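Local coordinates for sortase (Actinomyces oris, PDB 2XWG), which probably acts as a pilin-polymerising cysteine transpeptidase that assembles fimbriae through an acyl-thioester intermediate, and binds calcium ions, at residues 73-76 with 77-81; 152-155 with 156-159; 213-216 with 217-220. All coordinates share one frame; numbering follows the deposited sequence.

Interaction 1 of 3, residues 73-76 with 77-81. With CA (calcium ion), chain F.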
# COMPACT_ATOMS: atom_id res chain seq x y z
N PRO A 73 -1.15 15.01 -7.36
CA PRO A 73 -0.70 15.21 -5.99
C PRO A 73 -1.22 14.06 -5.13
O PRO A 73 -2.43 13.79 -5.17
CB PRO A 73 -1.39 16.52 -5.57
CG PRO A 73 -2.04 17.07 -6.81
CD PRO A 73 -2.28 15.89 -7.70
N ILE A 74 -0.33 13.39 -4.40
CA ILE A 74 -0.77 12.45 -3.37
C ILE A 74 -0.61 13.06 -1.99
O ILE A 74 0.50 13.32 -1.54
CB ILE A 74 -0.02 11.11 -3.43
CG1 ILE A 74 1.16 11.19 -4.38
CG2 ILE A 74 -0.97 10.01 -3.84
CD1 ILE A 74 1.92 9.88 -4.49
N LEU A 75 -1.74 13.29 -1.33
CA LEU A 75 -1.78 13.86 0.01
C LEU A 75 -1.49 12.79 1.09
O LEU A 75 -1.69 11.60 0.85
CB LEU A 75 -3.15 14.51 0.25
CG LEU A 75 -3.53 15.81 -0.49
CD1 LEU A 75 -3.33 17.06 0.39
CD2 LEU A 75 -2.78 15.98 -1.82
N ASP A 76 -1.02 13.21 2.27
CA ASP A 76 -0.82 12.29 3.39
C ASP A 76 -2.05 11.39 3.65
O ASP A 76 -3.20 11.86 3.61
CB ASP A 76 -0.45 13.06 4.65
CG ASP A 76 -0.15 12.16 5.85
OD1 ASP A 76 0.86 11.41 5.84
OD2 ASP A 76 -0.91 12.24 6.83
N PRO A 77 -1.82 10.10 3.92
CA PRO A 77 -2.94 9.18 4.20
C PRO A 77 -3.80 9.62 5.40
O PRO A 77 -4.97 9.28 5.43
CB PRO A 77 -2.23 7.85 4.50
CG PRO A 77 -0.93 7.94 3.75
CD PRO A 77 -0.53 9.39 3.88
N TRP A 78 -3.22 10.35 6.34
CA TRP A 78 -3.92 10.72 7.57
C TRP A 78 -4.50 12.12 7.58
O TRP A 78 -5.09 12.55 8.56
CB TRP A 78 -3.00 10.54 8.79
CG TRP A 78 -2.67 9.09 9.05
CD1 TRP A 78 -3.29 8.24 9.92
CD2 TRP A 78 -1.65 8.32 8.40
NE1 TRP A 78 -2.71 7.00 9.87
CE2 TRP A 78 -1.70 7.02 8.95
CE3 TRP A 78 -0.69 8.60 7.43
CZ2 TRP A 78 -0.83 6.01 8.56
CZ3 TRP A 78 0.18 7.59 7.05
CH2 TRP A 78 0.10 6.31 7.61
N LEU A 79 -4.34 12.84 6.48
CA LEU A 79 -4.95 14.15 6.35
C LEU A 79 -6.45 13.97 6.49
O LEU A 79 -7.08 14.43 7.45
CB LEU A 79 -4.66 14.74 4.97
CG LEU A 79 -5.15 16.18 4.82
CD1 LEU A 79 -4.20 17.09 5.60
CD2 LEU A 79 -5.26 16.62 3.37
N GLU A 80 -7.01 13.29 5.50
CA GLU A 80 -8.43 13.01 5.44
C GLU A 80 -8.79 11.72 6.20
O GLU A 80 -8.07 10.71 6.12
CB GLU A 80 -8.87 12.92 3.98
CG GLU A 80 -10.37 12.80 3.79
CD GLU A 80 -11.12 13.73 4.73
OE1 GLU A 80 -10.52 14.75 5.18
OE2 GLU A 80 -12.32 13.45 5.02
N SER A 81 -9.88 11.74 6.95
CA SER A 81 -10.26 10.54 7.69
C SER A 81 -11.47 9.84 7.07
O SER A 81 -11.77 8.70 7.42
CB SER A 81 -10.56 10.88 9.16
OG SER A 81 -11.84 11.47 9.29
CA CA F . -7.20 9.05 4.24
O HOH W 1 -6.05 11.29 2.97
O HOH W 2 -9.60 9.33 2.74
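Asp76, Pro77 and Trp78 make up the Asp-Pro-Trp motif at the head of the lid, the flap that class C (pilin-type) sortases lay over their own active site. The chain doubles back here in a type I beta turn: Leu79 N donates to Asp76 O at 3.2 Å. Proline suits the second position because its fixed phi already matches the turn. Asp76 carries its CG anti to the backbone N (chi1 -177°), which folds the carboxylate back over the turn, and Trp78 N binds Asp76 OD2 at 3.0 Å, approaching from above the carboxylate plane. This is an Asx turn built into the beta turn. The carboxylate also lies at the edge of the indole, with OD1 3.6 Å from Trp78 CE3 and the two planes 33° apart. Pro77 CB leans over one face of the same ring, near its rim. Leu75, just before the turn, meets its last residue: Leu75 CD1 lies 3.6 Å from Leu79 CD2 in an exposed apolar touch.

A calcium ion is bound by Pro77 O, inside the turn, at 2.5 Å and by Glu80 O, just past it, at 2.6 Å, joined by Thr120 and two waters. One of those waters also donates to Asp76 O, at 3.0 Å, tying the turn to the metal. Asp76 OD1 makes a salt bridge with Arg222, and the indole reaches His151 and Cys213, both predicted active-site residues. Charge pairing, aromatic cover and metal coordination together probably keep the lid closed, which is consistent with its having to move before a substrate can enter.

Interaction 2 of 3, residues 152-155 with 156-159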
# COMPACT_ATOMS: atom_id res chain seq x y z
N THR A 152 0.46 3.15 13.37
CA THR A 152 1.31 2.83 14.50
C THR A 152 0.59 3.44 15.70
O THR A 152 0.10 4.57 15.61
CB THR A 152 2.68 3.51 14.39
OG1 THR A 152 3.50 2.81 13.45
CG2 THR A 152 3.38 3.47 15.71
N GLY A 153 0.49 2.68 16.79
CA GLY A 153 -0.09 3.19 18.03
C GLY A 153 -1.59 3.01 18.27
O GLY A 153 -2.15 3.49 19.28
N LEU A 154 -2.28 2.30 17.38
CA LEU A 154 -3.72 2.16 17.52
C LEU A 154 -4.01 1.52 18.88
O LEU A 154 -5.05 1.79 19.49
CB LEU A 154 -4.29 1.34 16.37
CG LEU A 154 -5.80 1.18 16.25
CD1 LEU A 154 -6.42 2.51 16.00
CD2 LEU A 154 -6.13 0.21 15.09
N SER A 155 -3.05 0.72 19.34
CA SER A 155 -3.12 -0.05 20.60
C SER A 155 -4.10 -1.26 20.62
O SER A 155 -3.73 -2.37 21.04
CB SER A 155 -3.37 0.87 21.79
OG SER A 155 -3.16 0.20 23.03
N THR A 156 -5.34 -1.05 20.18
CA THR A 156 -6.27 -2.17 20.07
C THR A 156 -5.92 -3.09 18.91
O THR A 156 -6.59 -4.07 18.69
CB THR A 156 -7.68 -1.70 19.88
OG1 THR A 156 -7.76 -0.92 18.69
CG2 THR A 156 -8.13 -0.85 21.10
N ALA A 157 -4.86 -2.76 18.18
CA ALA A 157 -4.34 -3.63 17.13
C ALA A 157 -2.94 -3.16 16.75
O ALA A 157 -2.69 -1.97 16.65
CB ALA A 157 -5.24 -3.61 15.93
N THR A 158 -2.03 -4.11 16.53
CA THR A 158 -0.64 -3.79 16.27
C THR A 158 -0.41 -3.13 14.91
O THR A 158 0.44 -2.23 14.77
CB THR A 158 0.23 -5.05 16.36
OG1 THR A 158 0.03 -5.70 17.62
CG2 THR A 158 1.68 -4.70 16.23
N MET A 159 -1.16 -3.58 13.89
CA MET A 159 -1.01 -3.05 12.54
C MET A 159 0.45 -2.96 12.15
O MET A 159 1.13 -3.99 12.11
CB MET A 159 -1.71 -1.71 12.36
CG MET A 159 -3.21 -1.79 12.58
SD MET A 159 -3.96 -3.18 11.67
CE MET A 159 -5.69 -2.90 11.99
O HOH W 3 -1.42 0.17 15.65
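Leu154 swings its isobutyl group out over the bend that follows it, so that CD2 lies 4.0 Å from Ala157 CB and CG comes 3.8 Å from Thr156 OG1. The torsion that puts it there sets CG anti to the backbone N (chi1 -174°), carrying the branch forward in the direction of the returning chain. Farther along the chain, the same CD2 meets Met159 CG at 4.3 Å, a looser contact. Nearer the backbone, Leu154 CB rests 3.7 Å from Ala157 O. A branched leucine can reach all three neighbours, and the small methyl of Ala157 lets the chain pass close beneath it.

The bend itself is tight. Ser155 has a positive phi of 71°, and Thr156 N turns back to Leu154 O at 2.9 Å, a weak bond with an N-H...O angle of 146°: this is a classic gamma turn centred on Ser155. Ser155 CB touches Thr156 N, though the side chain starts out away from the residues that follow, and the residue is exposed.

A water spans the bend instead of a direct backbone bond. It accepts from Leu154 N at 2.9 Å and donates to Ala157 O at 2.7 Å, so two main-chain groups too far apart to meet are linked through it. Gly153, just before, has a positive phi, which a residue without a side chain takes up easily; its N is held by Asp161 OD1. Thr152 OG1 bonds Thr212 OG1 on the neighbouring strand. Such a water-bridged turn shortly after His151, the predicted proton donor/acceptor, belongs to the loop that leaves strand 144-149 in the sortase beta-barrel fold and borders the active site.

Interaction 3 of 3, residues 213-216 with 217-220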
# COMPACT_ATOMS: atom_id res chain seq x y z
N CYS A 213 2.89 6.03 10.70
CA CYS A 213 3.22 7.24 11.43
C CYS A 213 4.36 6.99 12.39
O CYS A 213 4.59 5.86 12.82
CB CYS A 213 2.01 7.72 12.20
SG CYS A 213 0.82 8.34 11.07
N THR A 214 5.09 8.05 12.71
CA THR A 214 6.25 7.96 13.59
C THR A 214 6.60 9.33 14.14
O THR A 214 6.37 10.34 13.47
CB THR A 214 7.46 7.36 12.87
OG1 THR A 214 8.31 6.70 13.82
CG2 THR A 214 8.24 8.44 12.13
N PRO A 215 7.11 9.37 15.39
CA PRO A 215 7.31 8.21 16.27
C PRO A 215 6.02 7.81 17.00
O PRO A 215 5.06 8.59 17.03
CB PRO A 215 8.35 8.71 17.31
CG PRO A 215 8.61 10.17 16.98
CD PRO A 215 7.50 10.63 16.06
N TYR A 216 6.02 6.61 17.57
CA TYR A 216 4.89 6.07 18.31
C TYR A 216 4.29 7.14 19.20
O TYR A 216 5.02 7.87 19.84
CB TYR A 216 5.37 4.88 19.15
CG TYR A 216 4.30 3.95 19.67
CD1 TYR A 216 3.56 4.27 20.78
CD2 TYR A 216 4.05 2.72 19.05
CE1 TYR A 216 2.59 3.42 21.27
CE2 TYR A 216 3.08 1.84 19.54
CZ TYR A 216 2.35 2.20 20.65
OH TYR A 216 1.40 1.35 21.15
N GLY A 217 2.98 7.27 19.22
CA GLY A 217 2.32 8.16 20.16
C GLY A 217 2.42 9.62 19.81
O GLY A 217 1.72 10.46 20.39
N VAL A 218 3.30 9.96 18.86
CA VAL A 218 3.46 11.37 18.51
C VAL A 218 3.14 11.68 17.04
O VAL A 218 2.58 12.73 16.73
CB VAL A 218 4.84 11.97 19.01
CG1 VAL A 218 5.88 10.89 19.17
CG2 VAL A 218 5.34 13.09 18.11
N ASN A 219 3.45 10.78 16.12
CA ASN A 219 3.00 10.99 14.75
C ASN A 219 3.34 12.36 14.17
O ASN A 219 2.52 12.98 13.50
CB ASN A 219 1.48 10.82 14.65
CG ASN A 219 1.02 9.39 14.91
OD1 ASN A 219 1.79 8.54 15.34
ND2 ASN A 219 -0.27 9.12 14.63
N SER A 220 4.55 12.84 14.41
CA SER A 220 4.95 14.12 13.85
C SER A 220 5.46 13.90 12.45
O SER A 220 5.48 14.82 11.64
CB SER A 220 6.06 14.75 14.70
OG SER A 220 7.27 14.05 14.47
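Asn219 lays its carboxamide against Cys213, with OD1 and CG each 3.3 Å from Cys213 CB, while ND2 stays 3.8 Å from SG. Its CG is anti to the carbonyl carbon (chi1 -67°), which brings the amide back to the end of the strand; asparagine also readily adopts the left-handed helical backbone required here. Pro215 O lies at the centre of this close-packed side, gripped by two N-H groups. Asn219 N comes in the carbonyl plane at 2.9 Å, nearly straight (172°), and Val218 N at 2.9 Å, tilted from that plane. Val218 CG1 is wedged in as well, 3.5 Å from Pro215 CD and 3.2 Å from both Pro215 O and Tyr216 O, on a strained, unstaggered chi1 of 25°.

Residues 215-218 form a type II turn, with Gly217 supplying the positive phi of the third position, in the connection between strands 206-214 and 221-229. The first of these strands carries the TLxTC signature of sortases near its end, whose cysteine is the predicted acyl-thioester residue. A cis peptide before Pro215 starts the bend.

The solvent side is looser. Ser220 OG stands 3.8 Å from Pro215 CD. The exposed Tyr216 ring passes obliquely by Gly217 N and goes on to touch Thr152 and Asp161.

Overall arrangement
All three contacts are local turns near the surface, set around the predicted active site, with Cys213 and Pro77 as their buried members. Interaction 1 belongs to the lid and interaction 3 to the end of strand 206-214; they meet where Trp78 CE2 packs 3.5 Å from Cys213 SG. Interaction 2, in the loop after strand 144-149, does not touch interaction 1 but abuts interaction 3, Thr152 and Gly153 lying against Tyr216. Their chemistry differs with place: the lid turn relies on calcium, a carboxylate and an indole; 152-159 on a leucine and a bridging water; 213-220 on one carbonyl that takes two backbone donors.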